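Local coordinates for protein cellulase (Bacillus sp. BG-CS10, PDB 5E09) that hydrolyses beta-1,4-glucosidic bonds in cellulose with a family 5 glycosidase barrel, and probably uses its appended carbohydrate-binding modules to help hold the substrate, at residues 438-444 / 531-537; 207-211 / 259-265. All coordinates share one frame; numbering follows the deposited sequence.

Interaction 1 (438-444 / 531-537)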
ATOM      1  N   GLU A 438     -32.272   8.704   2.049  1.00 45.02           N
ATOM      2  CA  GLU A 438     -33.354   9.650   1.801  1.00 44.81           C
ATOM      3  C   GLU A 438     -33.400  10.149   0.359  1.00 38.71           C
ATOM      4  O   GLU A 438     -32.404  10.098  -0.364  1.00 41.30           O
ATOM      5  CB  GLU A 438     -33.225  10.845   2.745  1.00 46.82           C
ATOM      6  CG  GLU A 438     -33.340  10.479   4.212  1.00 61.81           C
ATOM      7  CD  GLU A 438     -33.230  11.685   5.120  1.00 78.29           C
ATOM      8  OE1 GLU A 438     -33.136  12.815   4.596  1.00 76.82           O
ATOM      9  OE2 GLU A 438     -33.235  11.505   6.356  1.00101.34           O
ATOM     10  N   ASN A 439     -34.567  10.636  -0.050  1.00 43.77           N
ATOM     11  CA  ASN A 439     -34.703  11.317  -1.334  1.00 41.69           C
ATOM     12  C   ASN A 439     -33.822  12.555  -1.386  1.00 53.64           C
ATOM     13  O   ASN A 439     -33.567  13.194  -0.359  1.00 42.11           O
ATOM     14  CB  ASN A 439     -36.156  11.717  -1.590  1.00 42.17           C
ATOM     15  CG  ASN A 439     -37.091  10.534  -1.582  1.00 41.64           C
ATOM     16  OD1 ASN A 439     -36.687   9.413  -1.873  1.00 44.41           O
ATOM     17  ND2 ASN A 439     -38.352  10.776  -1.248  1.00 59.59           N
ATOM     18  N   THR A 440     -33.356  12.899  -2.578  1.00 41.07           N
ATOM     19  CA  THR A 440     -32.562  14.110  -2.717  1.00 42.01           C
ATOM     20  C   THR A 440     -32.607  14.598  -4.153  1.00 45.26           C
ATOM     21  O   THR A 440     -33.026  13.877  -5.050  1.00 39.34           O
ATOM     22  CB  THR A 440     -31.093  13.889  -2.280  1.00 44.23           C
ATOM     23  OG1 THR A 440     -30.386  15.136  -2.296  1.00 48.78           O
ATOM     24  CG2 THR A 440     -30.401  12.914  -3.208  1.00 37.54           C
ATOM     25  N   GLU A 441     -32.186  15.841  -4.347  1.00 49.64           N
ATOM     26  CA  GLU A 441     -32.127  16.470  -5.658  1.00 46.39           C
ATOM     27  C   GLU A 441     -30.776  17.144  -5.758  1.00 47.40           C
ATOM     28  O   GLU A 441     -30.287  17.675  -4.767  1.00 56.46           O
ATOM     29  CB  GLU A 441     -33.252  17.497  -5.835  1.00 62.82           C
ATOM     30  CG  GLU A 441     -34.656  16.908  -5.881  1.00 72.80           C
ATOM     31  CD  GLU A 441     -35.738  17.970  -5.984  1.00 89.88           C
ATOM     32  OE1 GLU A 441     -35.412  19.172  -5.829  1.00 78.42           O
ATOM     33  OE2 GLU A 441     -36.910  17.602  -6.232  1.00 71.67           O
ATOM     34  N   GLY A 442     -30.155  17.127  -6.930  1.00 51.00           N
ATOM     35  CA  GLY A 442     -28.886  17.815  -7.055  1.00 45.60           C
ATOM     36  C   GLY A 442     -28.311  17.844  -8.447  1.00 45.79           C
ATOM     37  O   GLY A 442     -28.909  17.336  -9.388  1.00 57.49           O
ATOM     38  N   SER A 443     -27.142  18.457  -8.574  1.00 49.05           N
ATOM     39  CA  SER A 443     -26.416  18.447  -9.831  1.00 51.12           C
ATOM     40  C   SER A 443     -25.341  17.372  -9.781  1.00 50.71           C
ATOM     41  O   SER A 443     -24.922  16.956  -8.698  1.00 54.69           O
ATOM     42  CB  SER A 443     -25.797  19.815 -10.115  1.00 56.21           C
ATOM     43  OG  SER A 443     -24.762  20.107  -9.191  1.00 74.58           O
ATOM     44  N   THR A 444     -24.892  16.930 -10.951  1.00 49.92           N
ATOM     45  CA  THR A 444     -23.904  15.857 -11.050  1.00 53.78           C
ATOM     46  C   THR A 444     -22.575  16.174 -10.358  1.00 59.64           C
ATOM     47  O   THR A 444     -21.812  15.268 -10.015  1.00 63.29           O
ATOM     48  CB  THR A 444     -23.610  15.512 -12.520  1.00 56.05           C
ATOM     49  OG1 THR A 444     -23.272  16.707 -13.235  1.00 55.86           O
ATOM     50  CG2 THR A 444     -24.825  14.872 -13.168  1.00 52.98           C
ATOM     51  N   ASN A 531     -27.216  17.623 -16.453  1.00 52.13           N
ATOM     52  CA  ASN A 531     -26.425  17.834 -15.254  1.00 49.65           C
ATOM     53  C   ASN A 531     -27.234  17.691 -13.978  1.00 56.50           C
ATOM     54  O   ASN A 531     -26.764  18.062 -12.904  1.00 47.20           O
ATOM     55  CB  ASN A 531     -25.777  19.217 -15.288  1.00 55.27           C
ATOM     56  CG  ASN A 531     -24.538  19.255 -16.157  1.00 79.44           C
ATOM     57  OD1 ASN A 531     -23.464  18.817 -15.744  1.00 77.45           O
ATOM     58  ND2 ASN A 531     -24.680  19.778 -17.371  1.00 78.78           N
ATOM     59  N   HIS A 532     -28.452  17.169 -14.084  1.00 45.23           N
ATOM     60  CA  HIS A 532     -29.292  17.073 -12.897  1.00 56.36           C
ATOM     61  C   HIS A 532     -29.696  15.648 -12.569  1.00 49.91           C
ATOM     62  O   HIS A 532     -29.908  14.825 -13.457  1.00 47.71           O
ATOM     63  CB  HIS A 532     -30.526  17.948 -13.051  1.00 45.22           C
ATOM     64  CG  HIS A 532     -30.203  19.401 -13.192  1.00 64.58           C
ATOM     65  ND1 HIS A 532     -30.301  20.072 -14.391  1.00 52.72           N
ATOM     66  CD2 HIS A 532     -29.750  20.302 -12.288  1.00 60.14           C
ATOM     67  CE1 HIS A 532     -29.939  21.331 -14.216  1.00 66.30           C
ATOM     68  NE2 HIS A 532     -29.600  21.496 -12.951  1.00 75.82           N
ATOM     69  N   VAL A 533     -29.778  15.374 -11.272  1.00 41.14           N
ATOM     70  CA  VAL A 533     -30.064  14.044 -10.756  1.00 36.66           C
ATOM     71  C   VAL A 533     -31.077  14.094  -9.623  1.00 37.48           C
ATOM     72  O   VAL A 533     -30.995  14.937  -8.710  1.00 46.59           O
ATOM     73  CB  VAL A 533     -28.787  13.336 -10.234  1.00 42.13           C
ATOM     74  CG1 VAL A 533     -29.100  11.894  -9.829  1.00 46.38           C
ATOM     75  CG2 VAL A 533     -27.697  13.358 -11.278  1.00 42.04           C
ATOM     76  N   GLN A 534     -31.971  13.120  -9.654  1.00 37.32           N
ATOM     77  CA  GLN A 534     -32.965  12.917  -8.642  1.00 37.83           C
ATOM     78  C   GLN A 534     -32.708  11.577  -7.942  1.00 44.06           C
ATOM     79  O   GLN A 534     -32.576  10.573  -8.568  1.00 44.68           O
ATOM     80  CB  GLN A 534     -34.353  12.954  -9.240  1.00 38.28           C
ATOM     81  CG  GLN A 534     -35.398  12.414  -8.302  1.00 53.32           C
ATOM     82  CD  GLN A 534     -36.751  13.038  -8.442  1.00 67.77           C
ATOM     83  OE1 GLN A 534     -37.651  12.429  -8.981  1.00 88.71           O
ATOM     84  NE2 GLN A 534     -36.912  14.242  -7.924  1.00 68.87           N
ATOM     85  N   GLY A 535     -32.662  11.586  -6.627  1.00 39.83           N
ATOM     86  CA  GLY A 535     -32.443  10.396  -5.849  1.00 35.39           C
ATOM     87  C   GLY A 535     -33.704   9.967  -5.162  1.00 45.63           C
ATOM     88  O   GLY A 535     -34.373  10.745  -4.583  1.00 45.47           O
ATOM     89  N   ARG A 536     -34.030   8.702  -5.239  1.00 45.33           N
ATOM     90  CA  ARG A 536     -35.261   8.193  -4.658  1.00 42.73           C
ATOM     91  C   ARG A 536     -34.956   6.960  -3.814  1.00 48.86           C
ATOM     92  O   ARG A 536     -34.362   5.989  -4.295  1.00 43.14           O
ATOM     93  CB  ARG A 536     -36.275   7.872  -5.757  1.00 44.94           C
ATOM     94  CG  ARG A 536     -37.000   9.105  -6.295  1.00 55.32           C
ATOM     95  CD  ARG A 536     -37.859   9.723  -5.195  1.00 60.72           C
ATOM     96  NE  ARG A 536     -38.570  10.928  -5.613  1.00 68.71           N
ATOM     97  CZ  ARG A 536     -38.112  12.170  -5.461  1.00 77.31           C
ATOM     98  NH1 ARG A 536     -36.912  12.388  -4.936  1.00 56.10           N
ATOM     99  NH2 ARG A 536     -38.837  13.196  -5.892  1.00 73.34           N
ATOM    100  N   ARG A 537     -35.353   7.036  -2.546  1.00 52.16           N
ATOM    101  CA  ARG A 537     -35.091   6.014  -1.542  1.00 49.77           C
ATOM    102  C   ARG A 537     -35.648   4.649  -1.938  1.00 53.39           C
ATOM    103  O   ARG A 537     -36.859   4.471  -2.069  1.00 55.42           O
ATOM    104  CB  ARG A 537     -35.680   6.456  -0.196  1.00 55.03           C
ATOM    105  CG  ARG A 537     -35.917   5.330   0.793  1.00 77.19           C
ATOM    106  CD  ARG A 537     -36.593   5.846   2.050  1.00 83.73           C
ATOM    107  NE  ARG A 537     -37.475   6.970   1.751  1.00 89.74           N
ATOM    108  CZ  ARG A 537     -38.475   7.360   2.531  1.00 88.93           C
ATOM    109  NH1 ARG A 537     -38.725   6.713   3.661  1.00 80.54           N
ATOM    110  NH2 ARG A 537     -39.226   8.396   2.180  1.00 80.91           N
TER
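G535 O is gripped by two donors, one from each segment. T440 N donates to G535 O across the strand pair at 3.1 Å. R536 NH1 folds back onto G535 O at 3.0 Å. The two donors come from opposite faces of the carbonyl plane. R536 bends in mid-chain, which turns its guanidinium back along its own strand. R536 NH1 also packs against N439 CB at 3.5 Å. The amide of N439 and the guanidinium lie 40° apart, and the two side chains cross at about a right angle.

N439 then extends the pairing past the strand with its side chain. N439 OD1 accepts a hydrogen bond from R537 N at 2.8 Å, almost straight at 174°. The bond ties down the last residue of the chain. From here the backbones run antiparallel toward T444 and N531. T440 with G535 and G442 with V533 are the hydrogen-bonded pairs; G535 N to T440 O is 2.8 Å. T444 N to N531 O, 2.9 Å, closes the other end.

E441 and Q534 lie side by side on one face with H532 and S443. Their planes are 20° apart, but E441 OE2 and Q534 NE2 stay 3.8 Å apart. V533 lies on the other face, and V533 CG2 meets T444 CG2 at 3.8 Å.

The pair lies inside the antiparallel sheet of the C-terminal carbohydrate-binding module. Strand 521-529 flanks 532-536, and strand 447-452 flanks 436-443. Helix 499-502 packs on T444 and V533 through F502, while F447 and Y524 touch T440.

Interaction 2 (207-211 / 259-265)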
ATOM      1  N   LEU A 207      15.815  -9.181 -16.247  1.00 48.59           N
ATOM      2  CA  LEU A 207      16.647  -8.605 -15.193  1.00 42.85           C
ATOM      3  C   LEU A 207      17.752  -9.596 -14.818  1.00 42.42           C
ATOM      4  O   LEU A 207      18.918  -9.221 -14.649  1.00 40.40           O
ATOM      5  CB  LEU A 207      15.808  -8.245 -13.969  1.00 37.23           C
ATOM      6  CG  LEU A 207      16.629  -7.829 -12.750  1.00 34.48           C
ATOM      7  CD1 LEU A 207      17.492  -6.636 -13.074  1.00 32.56           C
ATOM      8  CD2 LEU A 207      15.721  -7.528 -11.577  1.00 42.15           C
ATOM      9  N   HIS A 208      17.369 -10.865 -14.709  1.00 40.38           N
ATOM     10  CA  HIS A 208      18.304 -11.946 -14.400  1.00 50.79           C
ATOM     11  C   HIS A 208      19.460 -11.986 -15.397  1.00 42.62           C
ATOM     12  O   HIS A 208      20.629 -12.066 -15.021  1.00 46.35           O
ATOM     13  CB  HIS A 208      17.556 -13.284 -14.388  1.00 51.07           C
ATOM     14  CG  HIS A 208      18.350 -14.418 -13.810  1.00 59.17           C
ATOM     15  ND1 HIS A 208      19.492 -14.227 -13.080  1.00 67.58           N
ATOM     16  CD2 HIS A 208      18.141 -15.757 -13.866  1.00 49.68           C
ATOM     17  CE1 HIS A 208      19.971 -15.408 -12.700  1.00 52.10           C
ATOM     18  NE2 HIS A 208      19.173 -16.342 -13.165  1.00 59.64           N
ATOM     19  N   GLN A 209      19.116 -11.900 -16.677  1.00 50.66           N
ATOM     20  CA  GLN A 209      20.102 -11.906 -17.744  1.00 51.22           C
ATOM     21  C   GLN A 209      21.017 -10.686 -17.648  1.00 47.34           C
ATOM     22  O   GLN A 209      22.235 -10.811 -17.775  1.00 51.91           O
ATOM     23  CB  GLN A 209      19.407 -11.961 -19.109  1.00 50.12           C
ATOM     24  CG  GLN A 209      20.353 -12.086 -20.298  1.00 52.13           C
ATOM     25  CD  GLN A 209      21.317 -13.257 -20.170  1.00 80.62           C
ATOM     26  OE1 GLN A 209      22.505 -13.127 -20.468  1.00 73.51           O
ATOM     27  NE2 GLN A 209      20.809 -14.409 -19.732  1.00 65.08           N
ATOM     28  N   THR A 210      20.433  -9.513 -17.412  1.00 42.38           N
ATOM     29  CA  THR A 210      21.235  -8.304 -17.215  1.00 49.47           C
ATOM     30  C   THR A 210      22.263  -8.498 -16.102  1.00 43.50           C
ATOM     31  O   THR A 210      23.435  -8.126 -16.238  1.00 52.45           O
ATOM     32  CB  THR A 210      20.359  -7.085 -16.870  1.00 49.75           C
ATOM     33  OG1 THR A 210      19.424  -6.840 -17.927  1.00 49.09           O
ATOM     34  CG2 THR A 210      21.224  -5.841 -16.653  1.00 43.05           C
HETATM   35  N   MSE A 211      21.818  -9.100 -15.005  1.00 42.51           N
HETATM   36  CA  MSE A 211      22.691  -9.309 -13.858  1.00 47.49           C
HETATM   37  C   MSE A 211      23.802 -10.299 -14.156  1.00 43.05           C
HETATM   38  O   MSE A 211      24.949 -10.074 -13.770  1.00 50.37           O
HETATM   39  CB  MSE A 211      21.876  -9.763 -12.653  1.00 36.83           C
HETATM   40  CG  MSE A 211      21.082  -8.608 -12.091  1.00 52.36           C
HETATM   41 SE   MSE A 211      20.073  -8.929 -10.478  0.55 52.55          SE
HETATM   42  CE  MSE A 211      19.812  -7.067 -10.003  1.00 58.94           C
ATOM     43  N   THR A 259      13.386 -17.339  -9.409  1.00 53.90           N
ATOM     44  CA  THR A 259      14.274 -16.686 -10.362  1.00 53.19           C
ATOM     45  C   THR A 259      15.523 -16.094  -9.709  1.00 44.23           C
ATOM     46  O   THR A 259      16.621 -16.242 -10.237  1.00 61.57           O
ATOM     47  CB  THR A 259      13.540 -15.582 -11.135  1.00 46.80           C
ATOM     48  OG1 THR A 259      12.416 -16.155 -11.813  1.00 49.83           O
ATOM     49  CG2 THR A 259      14.468 -14.937 -12.159  1.00 44.04           C
ATOM     50  N   PHE A 260      15.369 -15.439  -8.563  1.00 49.25           N
ATOM     51  CA  PHE A 260      16.493 -14.720  -7.964  1.00 45.31           C
ATOM     52  C   PHE A 260      17.014 -15.321  -6.654  1.00 56.49           C
ATOM     53  O   PHE A 260      18.172 -15.740  -6.575  1.00 51.21           O
ATOM     54  CB  PHE A 260      16.111 -13.265  -7.722  1.00 44.95           C
ATOM     55  CG  PHE A 260      15.840 -12.490  -8.974  1.00 49.09           C
ATOM     56  CD1 PHE A 260      16.875 -12.146  -9.829  1.00 50.60           C
ATOM     57  CD2 PHE A 260      14.555 -12.088  -9.291  1.00 48.02           C
ATOM     58  CE1 PHE A 260      16.631 -11.426 -10.982  1.00 46.84           C
ATOM     59  CE2 PHE A 260      14.305 -11.362 -10.446  1.00 47.36           C
ATOM     60  CZ  PHE A 260      15.344 -11.034 -11.289  1.00 40.63           C
ATOM     61  N   THR A 261      16.169 -15.334  -5.627  1.00 48.50           N
ATOM     62  CA  THR A 261      16.583 -15.773  -4.293  1.00 57.42           C
ATOM     63  C   THR A 261      17.127 -17.209  -4.284  1.00 56.50           C
ATOM     64  O   THR A 261      18.094 -17.503  -3.587  1.00 50.28           O
ATOM     65  CB  THR A 261      15.413 -15.661  -3.290  1.00 52.90           C
ATOM     66  OG1 THR A 261      15.046 -14.282  -3.137  1.00 56.87           O
ATOM     67  CG2 THR A 261      15.803 -16.218  -1.930  1.00 42.74           C
ATOM     68  N   ALA A 262      16.509 -18.090  -5.065  1.00 64.04           N
ATOM     69  CA  ALA A 262      16.950 -19.479  -5.164  1.00 48.64           C
ATOM     70  C   ALA A 262      18.383 -19.563  -5.689  1.00 60.11           C
ATOM     71  O   ALA A 262      19.171 -20.401  -5.248  1.00 57.98           O
ATOM     72  CB  ALA A 262      16.013 -20.272  -6.052  1.00 49.96           C
ATOM     73  N   ASN A 263      18.714 -18.690  -6.635  1.00 65.91           N
ATOM     74  CA  ASN A 263      20.098 -18.510  -7.054  1.00 48.18           C
ATOM     75  C   ASN A 263      20.732 -17.476  -6.131  1.00 53.68           C
ATOM     76  O   ASN A 263      20.138 -17.080  -5.133  1.00 62.86           O
ATOM     77  CB  ASN A 263      20.161 -17.942  -8.470  1.00 51.76           C
ATOM     78  CG  ASN A 263      19.415 -18.805  -9.473  1.00 61.45           C
ATOM     79  OD1 ASN A 263      19.674 -20.002  -9.592  1.00 77.31           O
ATOM     80  ND2 ASN A 263      18.470 -18.203 -10.187  1.00 59.28           N
ATOM     81  N   GLY A 264      21.929 -17.015  -6.437  1.00 54.13           N
ATOM     82  CA  GLY A 264      22.586 -16.077  -5.548  1.00 65.71           C
ATOM     83  C   GLY A 264      22.063 -14.670  -5.398  1.00 54.01           C
ATOM     84  O   GLY A 264      22.650 -13.865  -4.676  1.00 62.15           O
ATOM     85  N   ILE A 265      20.982 -14.347  -6.100  1.00 53.78           N
ATOM     86  CA  ILE A 265      20.502 -12.965  -6.056  1.00 48.22           C
ATOM     87  C   ILE A 265      19.419 -12.591  -5.046  1.00 46.14           C
ATOM     88  O   ILE A 265      18.296 -13.094  -5.102  1.00 43.02           O
ATOM     89  CB  ILE A 265      19.995 -12.620  -7.473  1.00 58.20           C
ATOM     90  CG1 ILE A 265      20.987 -13.134  -8.522  1.00 52.46           C
ATOM     91  CG2 ILE A 265      19.758 -11.122  -7.611  1.00 39.21           C
ATOM     92  CD1 ILE A 265      20.584 -12.848  -9.943  1.00 53.85           C
TER
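L207 and F260 make the closest apolar touch of this contact. CD2 of L207 meets CZ of F260 at 3.5 Å, and the two side chains cross at about a right angle. M211, a selenomethionine, adds a second apolar group. Its chain is extended beyond CG, which carries M211 SE to I265 CG2 at 3.6 Å. M211 SE also lies 5.3 Å from the centroid of the F260 ring, an oblique Met-aromatic contact. A221 of strand 219-225 touches L207, M211, F260 and I265, so this cluster rests on the barrel wall.

The aromatic pair is H208 with F260. Their centroids are 5.8 Å apart and their planes are 67° apart, an oblique pairing. CG of H208 stands opposite the backbone N (chi1 -168°), and this swings the imidazole across to helix 243-261 and the turn after it. F260 also has T259 CG2 over the centre of one face.

The polar groups meet without bonding across the segments. T259 O lies over one face of the H208 ring, offset toward its rim. T259 O takes a weak hydrogen bond from N263 ND2 at 2.7 Å, within its own segment. That amide is nearly parallel to the imidazole, 19° apart, with N263 ND2 3.6 Å from H208 NE2.

H208 ND1 meets I265 CD1 at 3.6 Å and has no polar partner in the model. With no hydrogen bond between the segments, helix 201-214 and the end of helix 243-261 with the turn after it are held by apolar and aromatic packing. They are neighbours on the outside of the TIM barrel.

From the N terminus, the chain first builds the family 5 barrel. Interaction 2 falls in its later part. It closes a loop of 47 residues that holds strand 219-225 and most of helix 243-261, and so joins helices 201-214 and 243-261 on the outside of the barrel. The chain then completes the barrel and passes through the X2 module. Interaction 1 opens after that. It spans 86 residues, mostly strand and loop, and pairs the first strand of the last module with its final one. The two loops run in series and neither nest nor cross. Their nearest atoms are about 44 Å apart, on opposite sides of the chain's centre. Each lies within its own domain.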